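Local coordinates for BluB-like flavoprotein (Clostridium difficile 630, PDB 3EO8) that binds flavin mononucleotide and, as a member of the nitroreductase family, is probably an FMN-dependent oxidoreductase, at residues Gly157-Ala170 with Phe189-Asp201. Residues are numbered along the deposited sequence; the frame is centred on the assembly and turned at random.
With FMN (flavin mononucleotide), chain G.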
ATOM      1  N   GLY A 157      14.141  -3.658  17.694  1.00 24.49           N
ATOM      2  CA  GLY A 157      13.753  -3.508  19.094  1.00 24.91           C
ATOM      3  C   GLY A 157      12.773  -2.389  19.376  1.00 25.77           C
ATOM      4  O   GLY A 157      12.570  -2.002  20.531  1.00 26.02           O
ATOM      5  N   TYR A 158      12.155  -1.889  18.323  1.00 24.74           N
ATOM      6  CA  TYR A 158      11.227  -0.785  18.433  1.00 25.42           C
ATOM      7  C   TYR A 158       9.859  -1.231  17.945  1.00 25.39           C
ATOM      8  O   TYR A 158       9.617  -2.409  17.750  1.00 25.36           O
ATOM      9  CB  TYR A 158      11.731   0.386  17.600  1.00 26.08           C
ATOM     10  CG  TYR A 158      13.145   0.825  17.880  1.00 25.71           C
ATOM     11  CD1 TYR A 158      13.447   1.654  18.966  1.00 26.60           C
ATOM     12  CD2 TYR A 158      14.180   0.458  17.029  1.00 27.48           C
ATOM     13  CE1 TYR A 158      14.742   2.063  19.209  1.00 26.01           C
ATOM     14  CE2 TYR A 158      15.468   0.854  17.262  1.00 26.31           C
ATOM     15  CZ  TYR A 158      15.750   1.673  18.335  1.00 26.49           C
ATOM     16  OH  TYR A 158      17.048   2.100  18.525  1.00 27.96           O
ATOM     17  N   GLY A 159       8.946  -0.276  17.783  1.00 24.51           N
ATOM     18  CA  GLY A 159       7.638  -0.552  17.232  1.00 24.47           C
ATOM     19  C   GLY A 159       7.028   0.764  16.833  1.00 23.92           C
ATOM     20  O   GLY A 159       7.580   1.819  17.131  1.00 24.25           O
ATOM     21  N   SER A 160       5.882   0.719  16.157  1.00 24.54           N
ATOM     22  CA  SER A 160       5.331   1.921  15.597  1.00 24.13           C
ATOM     23  C   SER A 160       3.825   1.788  15.365  1.00 24.19           C
ATOM     24  O   SER A 160       3.255   0.696  15.426  1.00 24.80           O
ATOM     25  CB  SER A 160       6.036   2.221  14.243  1.00 25.03           C
ATOM     26  OG  SER A 160       5.663   1.279  13.229  1.00 25.41           O
ATOM     27  N   CYS A 161       3.201   2.910  15.069  1.00 24.66           N
ATOM     28  CA  CYS A 161       1.846   2.910  14.570  1.00 23.98           C
ATOM     29  C   CYS A 161       1.891   3.744  13.338  1.00 24.80           C
ATOM     30  O   CYS A 161       2.532   4.785  13.309  1.00 23.96           O
ATOM     31  CB  CYS A 161       0.856   3.516  15.562  1.00 23.89           C
ATOM     32  SG  CYS A 161      -0.923   3.353  15.137  1.00 25.86           S
ATOM     33  N   TRP A 162       1.183   3.254  12.337  1.00 24.63           N
ATOM     34  CA  TRP A 162       0.966   3.905  11.054  1.00 25.33           C
ATOM     35  C   TRP A 162      -0.257   4.805  11.177  1.00 26.06           C
ATOM     36  O   TRP A 162      -1.246   4.383  11.742  1.00 26.43           O
ATOM     37  CB  TRP A 162       0.684   2.763  10.099  1.00 25.07           C
ATOM     38  CG  TRP A 162       0.744   2.963   8.617  1.00 25.34           C
ATOM     39  CD1 TRP A 162       0.365   4.053   7.886  1.00 24.50           C
ATOM     40  CD2 TRP A 162       1.064   1.943   7.679  1.00 23.85           C
ATOM     41  NE1 TRP A 162       0.516   3.783   6.549  1.00 25.07           N
ATOM     42  CE2 TRP A 162       0.934   2.489   6.399  1.00 23.44           C
ATOM     43  CE3 TRP A 162       1.500   0.622   7.809  1.00 24.14           C
ATOM     44  CZ2 TRP A 162       1.211   1.756   5.241  1.00 25.09           C
ATOM     45  CZ3 TRP A 162       1.791  -0.103   6.660  1.00 23.94           C
ATOM     46  CH2 TRP A 162       1.628   0.470   5.389  1.00 25.13           C
ATOM     47  N   LEU A 163      -0.180   6.044  10.699  1.00 25.37           N
ATOM     48  CA  LEU A 163      -1.313   6.963  10.773  1.00 25.47           C
ATOM     49  C   LEU A 163      -1.655   7.591   9.456  1.00 24.65           C
ATOM     50  O   LEU A 163      -0.803   8.146   8.773  1.00 24.88           O
ATOM     51  CB  LEU A 163      -1.031   8.083  11.760  1.00 26.41           C
ATOM     52  CG  LEU A 163      -0.817   7.690  13.241  1.00 25.10           C
ATOM     53  CD1 LEU A 163       0.619   7.303  13.590  1.00 28.17           C
ATOM     54  CD2 LEU A 163      -1.314   8.836  14.160  1.00 26.03           C
ATOM     55  N   THR A 164      -2.932   7.568   9.123  1.00 25.05           N
ATOM     56  CA  THR A 164      -3.442   8.414   8.041  1.00 24.31           C
ATOM     57  C   THR A 164      -4.607   9.264   8.523  1.00 23.77           C
ATOM     58  O   THR A 164      -5.143  10.076   7.755  1.00 25.31           O
ATOM     59  CB  THR A 164      -3.833   7.602   6.785  1.00 24.75           C
ATOM     60  OG1 THR A 164      -4.782   6.588   7.116  1.00 24.74           O
ATOM     61  CG2 THR A 164      -2.582   7.003   6.118  1.00 24.00           C
ATOM     62  N   SER A 165      -5.006   9.127   9.784  1.00 23.19           N
ATOM     63  CA  SER A 165      -6.214   9.808  10.273  1.00 23.16           C
ATOM     64  C   SER A 165      -6.029  11.327  10.362  1.00 23.38           C
ATOM     65  O   SER A 165      -6.987  12.049  10.462  1.00 23.94           O
ATOM     66  CB  SER A 165      -6.675   9.268  11.632  1.00 24.15           C
ATOM     67  OG  SER A 165      -5.690   9.421  12.620  1.00 22.57           O
ATOM     68  N   GLN A 166      -4.792  11.800  10.332  1.00 23.27           N
ATOM     69  CA  GLN A 166      -4.536  13.237  10.339  1.00 23.02           C
ATOM     70  C   GLN A 166      -4.801  13.938   9.006  1.00 23.88           C
ATOM     71  O   GLN A 166      -4.709  15.163   8.943  1.00 24.58           O
ATOM     72  CB  GLN A 166      -3.073  13.492  10.736  1.00 23.56           C
ATOM     73  CG  GLN A 166      -2.037  13.150   9.674  1.00 24.22           C
ATOM     74  CD  GLN A 166      -1.813  11.657   9.478  1.00 21.87           C
ATOM     75  OE1 GLN A 166      -2.092  10.853  10.373  1.00 25.47           O
ATOM     76  NE2 GLN A 166      -1.273  11.271   8.303  1.00 23.08           N
ATOM     77  N   ASN A 167      -5.062  13.190   7.941  1.00 24.20           N
ATOM     78  CA  ASN A 167      -4.879  13.739   6.593  1.00 23.69           C
ATOM     79  C   ASN A 167      -5.935  14.742   6.140  1.00 23.57           C
ATOM     80  O   ASN A 167      -5.697  15.439   5.162  1.00 22.90           O
ATOM     81  CB  ASN A 167      -4.696  12.637   5.532  1.00 24.76           C
ATOM     82  CG  ASN A 167      -3.314  11.966   5.594  1.00 25.46           C
ATOM     83  OD1 ASN A 167      -2.354  12.508   6.121  1.00 26.34           O
ATOM     84  ND2 ASN A 167      -3.234  10.773   5.048  1.00 26.80           N
ATOM     85  N   TYR A 168      -7.041  14.881   6.860  1.00 23.38           N
ATOM     86  CA  TYR A 168      -7.933  16.030   6.639  1.00 23.30           C
ATOM     87  C   TYR A 168      -7.185  17.361   6.923  1.00 23.24           C
ATOM     88  O   TYR A 168      -7.648  18.427   6.491  1.00 22.60           O
ATOM     89  CB  TYR A 168      -9.263  15.963   7.437  1.00 24.13           C
ATOM     90  CG  TYR A 168      -9.105  15.799   8.930  1.00 24.63           C
ATOM     91  CD1 TYR A 168      -8.704  16.860   9.734  1.00 26.01           C
ATOM     92  CD2 TYR A 168      -9.329  14.571   9.543  1.00 25.04           C
ATOM     93  CE1 TYR A 168      -8.527  16.706  11.085  1.00 26.75           C
ATOM     94  CE2 TYR A 168      -9.178  14.420  10.896  1.00 26.12           C
ATOM     95  CZ  TYR A 168      -8.752  15.475  11.668  1.00 25.28           C
ATOM     96  OH  TYR A 168      -8.584  15.319  13.033  1.00 24.69           O
ATOM     97  N   ALA A 169      -6.052  17.283   7.622  1.00 22.75           N
ATOM     98  CA  ALA A 169      -5.193  18.444   7.904  1.00 23.72           C
ATOM     99  C   ALA A 169      -3.802  18.364   7.244  1.00 23.49           C
ATOM    100  O   ALA A 169      -2.883  19.075   7.636  1.00 24.09           O
ATOM    101  CB  ALA A 169      -5.009  18.604   9.409  1.00 24.00           C
ATOM    102  N   ALA A 170      -3.662  17.526   6.240  1.00 24.06           N
ATOM    103  CA  ALA A 170      -2.366  17.314   5.586  1.00 23.79           C
ATOM    104  C   ALA A 170      -1.749  18.608   5.060  1.00 23.95           C
ATOM    105  O   ALA A 170      -0.540  18.844   5.242  1.00 24.57           O
ATOM    106  CB  ALA A 170      -2.494  16.270   4.472  1.00 22.68           C
ATOM    107  N   PHE A 189       3.405  15.159  -1.218  1.00 24.58           N
ATOM    108  CA  PHE A 189       2.416  15.534  -0.224  1.00 24.85           C
ATOM    109  C   PHE A 189       2.453  14.468   0.876  1.00 24.38           C
ATOM    110  O   PHE A 189       2.990  13.365   0.686  1.00 24.27           O
ATOM    111  CB  PHE A 189       1.018  15.665  -0.859  1.00 25.07           C
ATOM    112  CG  PHE A 189       0.608  14.486  -1.742  1.00 24.96           C
ATOM    113  CD1 PHE A 189      -0.029  13.364  -1.207  1.00 24.17           C
ATOM    114  CD2 PHE A 189       0.850  14.504  -3.109  1.00 26.20           C
ATOM    115  CE1 PHE A 189      -0.386  12.291  -2.039  1.00 24.32           C
ATOM    116  CE2 PHE A 189       0.482  13.452  -3.929  1.00 24.56           C
ATOM    117  CZ  PHE A 189      -0.131  12.334  -3.394  1.00 24.34           C
ATOM    118  N   LEU A 190       1.906  14.812   2.039  1.00 24.20           N
ATOM    119  CA  LEU A 190       1.911  13.898   3.175  1.00 23.64           C
ATOM    120  C   LEU A 190       1.074  12.674   2.838  1.00 23.87           C
ATOM    121  O   LEU A 190      -0.084  12.793   2.433  1.00 23.94           O
ATOM    122  CB  LEU A 190       1.382  14.598   4.407  1.00 23.88           C
ATOM    123  CG  LEU A 190       1.458  13.777   5.671  1.00 23.84           C
ATOM    124  CD1 LEU A 190       2.892  13.558   6.080  1.00 22.12           C
ATOM    125  CD2 LEU A 190       0.616  14.446   6.756  1.00 24.08           C
ATOM    126  N   GLY A 191       1.667  11.493   2.930  1.00 22.83           N
ATOM    127  CA  GLY A 191       0.909  10.260   2.729  1.00 23.78           C
ATOM    128  C   GLY A 191       0.445   9.614   4.030  1.00 24.21           C
ATOM    129  O   GLY A 191      -0.687   9.141   4.145  1.00 25.38           O
ATOM    130  N   ALA A 192       1.352   9.559   4.999  1.00 24.04           N
ATOM    131  CA  ALA A 192       1.107   8.882   6.257  1.00 24.51           C
ATOM    132  C   ALA A 192       2.092   9.447   7.288  1.00 24.64           C
ATOM    133  O   ALA A 192       3.059  10.115   6.896  1.00 24.23           O
ATOM    134  CB  ALA A 192       1.285   7.367   6.099  1.00 25.22           C
HETATM  135  N   MSE A 193       1.822   9.226   8.579  1.00 23.75           N
HETATM  136  CA  MSE A 193       2.831   9.375   9.617  1.00 23.51           C
HETATM  137  C   MSE A 193       3.055   8.056  10.311  1.00 24.00           C
HETATM  138  O   MSE A 193       2.240   7.120  10.231  1.00 22.63           O
HETATM  139  CB  MSE A 193       2.471  10.440  10.659  1.00 23.76           C
HETATM  140  CG  MSE A 193       1.728  11.634  10.091  1.00 25.05           C
HETATM  141 SE   MSE A 193       1.542  13.143  11.278  0.75 21.96          SE
HETATM  142  CE  MSE A 193       0.317  12.462  12.588  1.00 22.69           C
ATOM    143  N   LEU A 194       4.219   7.960  10.944  1.00 24.41           N
ATOM    144  CA  LEU A 194       4.551   6.849  11.819  1.00 24.72           C
ATOM    145  C   LEU A 194       4.937   7.397  13.189  1.00 25.07           C
ATOM    146  O   LEU A 194       5.812   8.304  13.291  1.00 25.28           O
ATOM    147  CB  LEU A 194       5.716   6.077  11.264  1.00 25.33           C
ATOM    148  CG  LEU A 194       5.468   5.272  10.009  1.00 26.59           C
ATOM    149  CD1 LEU A 194       6.798   4.996   9.258  1.00 25.74           C
ATOM    150  CD2 LEU A 194       4.791   4.001  10.429  1.00 26.01           C
ATOM    151  N   ALA A 195       4.291   6.874  14.232  1.00 25.26           N
ATOM    152  CA  ALA A 195       4.729   7.121  15.613  1.00 25.08           C
ATOM    153  C   ALA A 195       5.694   5.994  15.955  1.00 24.92           C
ATOM    154  O   ALA A 195       5.324   4.820  15.865  1.00 25.38           O
ATOM    155  CB  ALA A 195       3.532   7.123  16.611  1.00 24.92           C
ATOM    156  N   LEU A 196       6.912   6.350  16.362  1.00 24.86           N
ATOM    157  CA  LEU A 196       8.008   5.401  16.468  1.00 23.89           C
ATOM    158  C   LEU A 196       8.732   5.514  17.795  1.00 23.79           C
ATOM    159  O   LEU A 196       9.135   6.599  18.202  1.00 24.41           O
ATOM    160  CB  LEU A 196       9.012   5.650  15.324  1.00 24.27           C
ATOM    161  CG  LEU A 196      10.269   4.778  15.226  1.00 24.31           C
ATOM    162  CD1 LEU A 196       9.927   3.269  14.974  1.00 24.78           C
ATOM    163  CD2 LEU A 196      11.230   5.364  14.125  1.00 24.21           C
ATOM    164  N   GLY A 197       8.941   4.372  18.439  1.00 23.60           N
ATOM    165  CA  GLY A 197       9.604   4.310  19.745  1.00 24.20           C
ATOM    166  C   GLY A 197       9.820   2.897  20.243  1.00 24.59           C
ATOM    167  O   GLY A 197       9.571   1.923  19.540  1.00 24.14           O
ATOM    168  N   VAL A 198      10.310   2.780  21.469  1.00 24.70           N
ATOM    169  CA  VAL A 198      10.380   1.491  22.112  1.00 25.35           C
ATOM    170  C   VAL A 198       9.009   1.266  22.705  1.00 25.83           C
ATOM    171  O   VAL A 198       8.536   2.089  23.496  1.00 25.66           O
ATOM    172  CB  VAL A 198      11.420   1.450  23.229  1.00 25.12           C
ATOM    173  CG1 VAL A 198      11.336   0.107  23.940  1.00 26.40           C
ATOM    174  CG2 VAL A 198      12.842   1.732  22.662  1.00 24.74           C
ATOM    175  N   PRO A 199       8.335   0.180  22.293  1.00 26.81           N
ATOM    176  CA  PRO A 199       6.939  -0.025  22.703  1.00 26.59           C
ATOM    177  C   PRO A 199       6.765  -0.347  24.176  1.00 26.69           C
ATOM    178  O   PRO A 199       7.614  -1.026  24.761  1.00 24.01           O
ATOM    179  CB  PRO A 199       6.496  -1.227  21.846  1.00 27.11           C
ATOM    180  CG  PRO A 199       7.736  -1.936  21.523  1.00 28.76           C
ATOM    181  CD  PRO A 199       8.817  -0.898  21.413  1.00 27.17           C
ATOM    182  N   GLU A 200       5.680   0.147  24.768  1.00 26.80           N
ATOM    183  CA  GLU A 200       5.211  -0.336  26.067  1.00 27.84           C
ATOM    184  C   GLU A 200       4.823  -1.799  26.002  1.00 28.42           C
ATOM    185  O   GLU A 200       4.542  -2.351  24.938  1.00 28.48           O
ATOM    186  CB  GLU A 200       3.962   0.405  26.561  1.00 28.31           C
ATOM    187  CG  GLU A 200       4.189   1.548  27.457  1.00 30.66           C
ATOM    188  CD  GLU A 200       5.103   1.264  28.653  1.00 31.71           C
ATOM    189  OE1 GLU A 200       5.326   0.092  29.036  1.00 33.00           O
ATOM    190  OE2 GLU A 200       5.584   2.264  29.219  1.00 37.03           O
ATOM    191  N   ASP A 201       4.780  -2.407  27.174  1.00 29.53           N
ATOM    192  CA  ASP A 201       4.293  -3.756  27.315  1.00 30.37           C
ATOM    193  C   ASP A 201       2.749  -3.832  27.259  1.00 31.00           C
ATOM    194  O   ASP A 201       2.059  -2.806  27.320  1.00 31.13           O
ATOM    195  CB  ASP A 201       4.879  -4.374  28.608  1.00 30.86           C
ATOM    196  CG  ASP A 201       6.414  -4.551  28.513  1.00 31.86           C
ATOM    197  OD1 ASP A 201       6.840  -5.295  27.611  1.00 35.49           O
ATOM    198  OD2 ASP A 201       7.180  -3.934  29.294  1.00 32.54           O
TER
HETATM  199  N1  FMN G 500      -4.060   3.517  13.754  1.00 25.47           N
HETATM  200  C2  FMN G 500      -4.327   4.666  14.460  1.00 27.29           C
HETATM  201  O2  FMN G 500      -4.431   4.673  15.694  1.00 26.92           O
HETATM  202  N3  FMN G 500      -4.471   5.851  13.792  1.00 25.11           N
HETATM  203  C4  FMN G 500      -4.417   5.940  12.432  1.00 26.88           C
HETATM  204  O4  FMN G 500      -4.537   7.058  11.881  1.00 26.19           O
HETATM  205  C4A FMN G 500      -4.146   4.784  11.710  1.00 27.66           C
HETATM  206  N5  FMN G 500      -4.044   4.842  10.334  1.00 26.95           N
HETATM  207  C5A FMN G 500      -3.737   3.708   9.612  1.00 25.67           C
HETATM  208  C6  FMN G 500      -3.609   3.817   8.239  1.00 26.29           C
HETATM  209  C7  FMN G 500      -3.290   2.693   7.496  1.00 26.54           C
HETATM  210  C7M FMN G 500      -2.777   2.928   6.114  1.00 24.95           C
HETATM  211  C8  FMN G 500      -3.073   1.471   8.143  1.00 26.78           C
HETATM  212  C8M FMN G 500      -2.351   0.370   7.418  1.00 26.89           C
HETATM  213  C9  FMN G 500      -3.197   1.380   9.521  1.00 26.21           C
HETATM  214  C9A FMN G 500      -3.522   2.497  10.274  1.00 25.70           C
HETATM  215  N10 FMN G 500      -3.687   2.433  11.657  1.00 26.16           N
HETATM  216  C10 FMN G 500      -3.941   3.583  12.377  1.00 26.98           C
HETATM  217  C1' FMN G 500      -3.565   1.138  12.416  1.00 24.81           C
HETATM  218  C2' FMN G 500      -4.821   0.271  12.330  1.00 24.46           C
HETATM  219  O2' FMN G 500      -5.841   0.796  13.171  1.00 25.16           O
HETATM  220  C3' FMN G 500      -4.466  -1.141  12.774  1.00 24.53           C
HETATM  221  O3' FMN G 500      -3.499  -1.668  11.874  1.00 24.73           O
HETATM  222  C4' FMN G 500      -5.641  -2.106  12.901  1.00 23.26           C
HETATM  223  O4' FMN G 500      -6.568  -1.665  13.877  1.00 23.43           O
HETATM  224  C5' FMN G 500      -5.102  -3.489  13.289  1.00 25.31           C
HETATM  225  O5' FMN G 500      -4.469  -3.397  14.551  1.00 23.81           O
HETATM  226  P   FMN G 500      -2.967  -3.984  14.716  1.00 23.62           P
HETATM  227  O1P FMN G 500      -2.519  -3.792  16.135  1.00 24.57           O
HETATM  228  O2P FMN G 500      -2.116  -3.160  13.762  1.00 26.02           O
HETATM  229  O3P FMN G 500      -2.876  -5.444  14.296  1.00 24.47           O
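Gln166 folds back over selenomethionine Met193 because its CG sits between the backbone N and the carbonyl carbon (chi1 73°) and the chain bends at chi2 (-74°). The two side chains run past each other in opposite directions, with Gln166 NE2 3.5 Å from Met193 CG and the selenium against Gln166 CG. This contact lies where strand 159-163, outermost in the chain's four-stranded antiparallel sheet of the nitroreductase fold, pairs with strand 189-197. Six backbone hydrogen bonds join the pairs Gly159-Gly197, Cys161-Ala195 and Leu163-Met193. The Leu163 N to Met193 O bond is short at 2.7 Å. Leu163 O is gripped twice: by Met193 N in its carbonyl plane, and by Gln166 NE2 from above that plane. Beyond the strand, a type I turn from Thr164 to Asn167 carries the next polar link. Asn167 ND2 donates to Gly191 O at 3.2 Å, and Gln140 of the second subunit bonds the same oxygen. Gly191 and Ala192 form a classic beta bulge opposite Val106 of strand 102-108.

Strand 159-163 and this turn also hold the flavin. Thr164 N donates to FMN N5 at 3.2 Å, and Ser165 N to FMN O4 at 3.0 Å. With CG anti to the backbone N (chi1 -165°), the Trp162 ring lies beside the flavin. FMN C8M lies over the Trp162 ring centre, 3.8 Å above its plane, while NE1 bonds Gln140 of the second subunit. At the far end, Tyr158 CD1 touches Val198 CG2 at 3.7 Å, and Gly197 O lies at the edge of the tyrosine ring, in its plane.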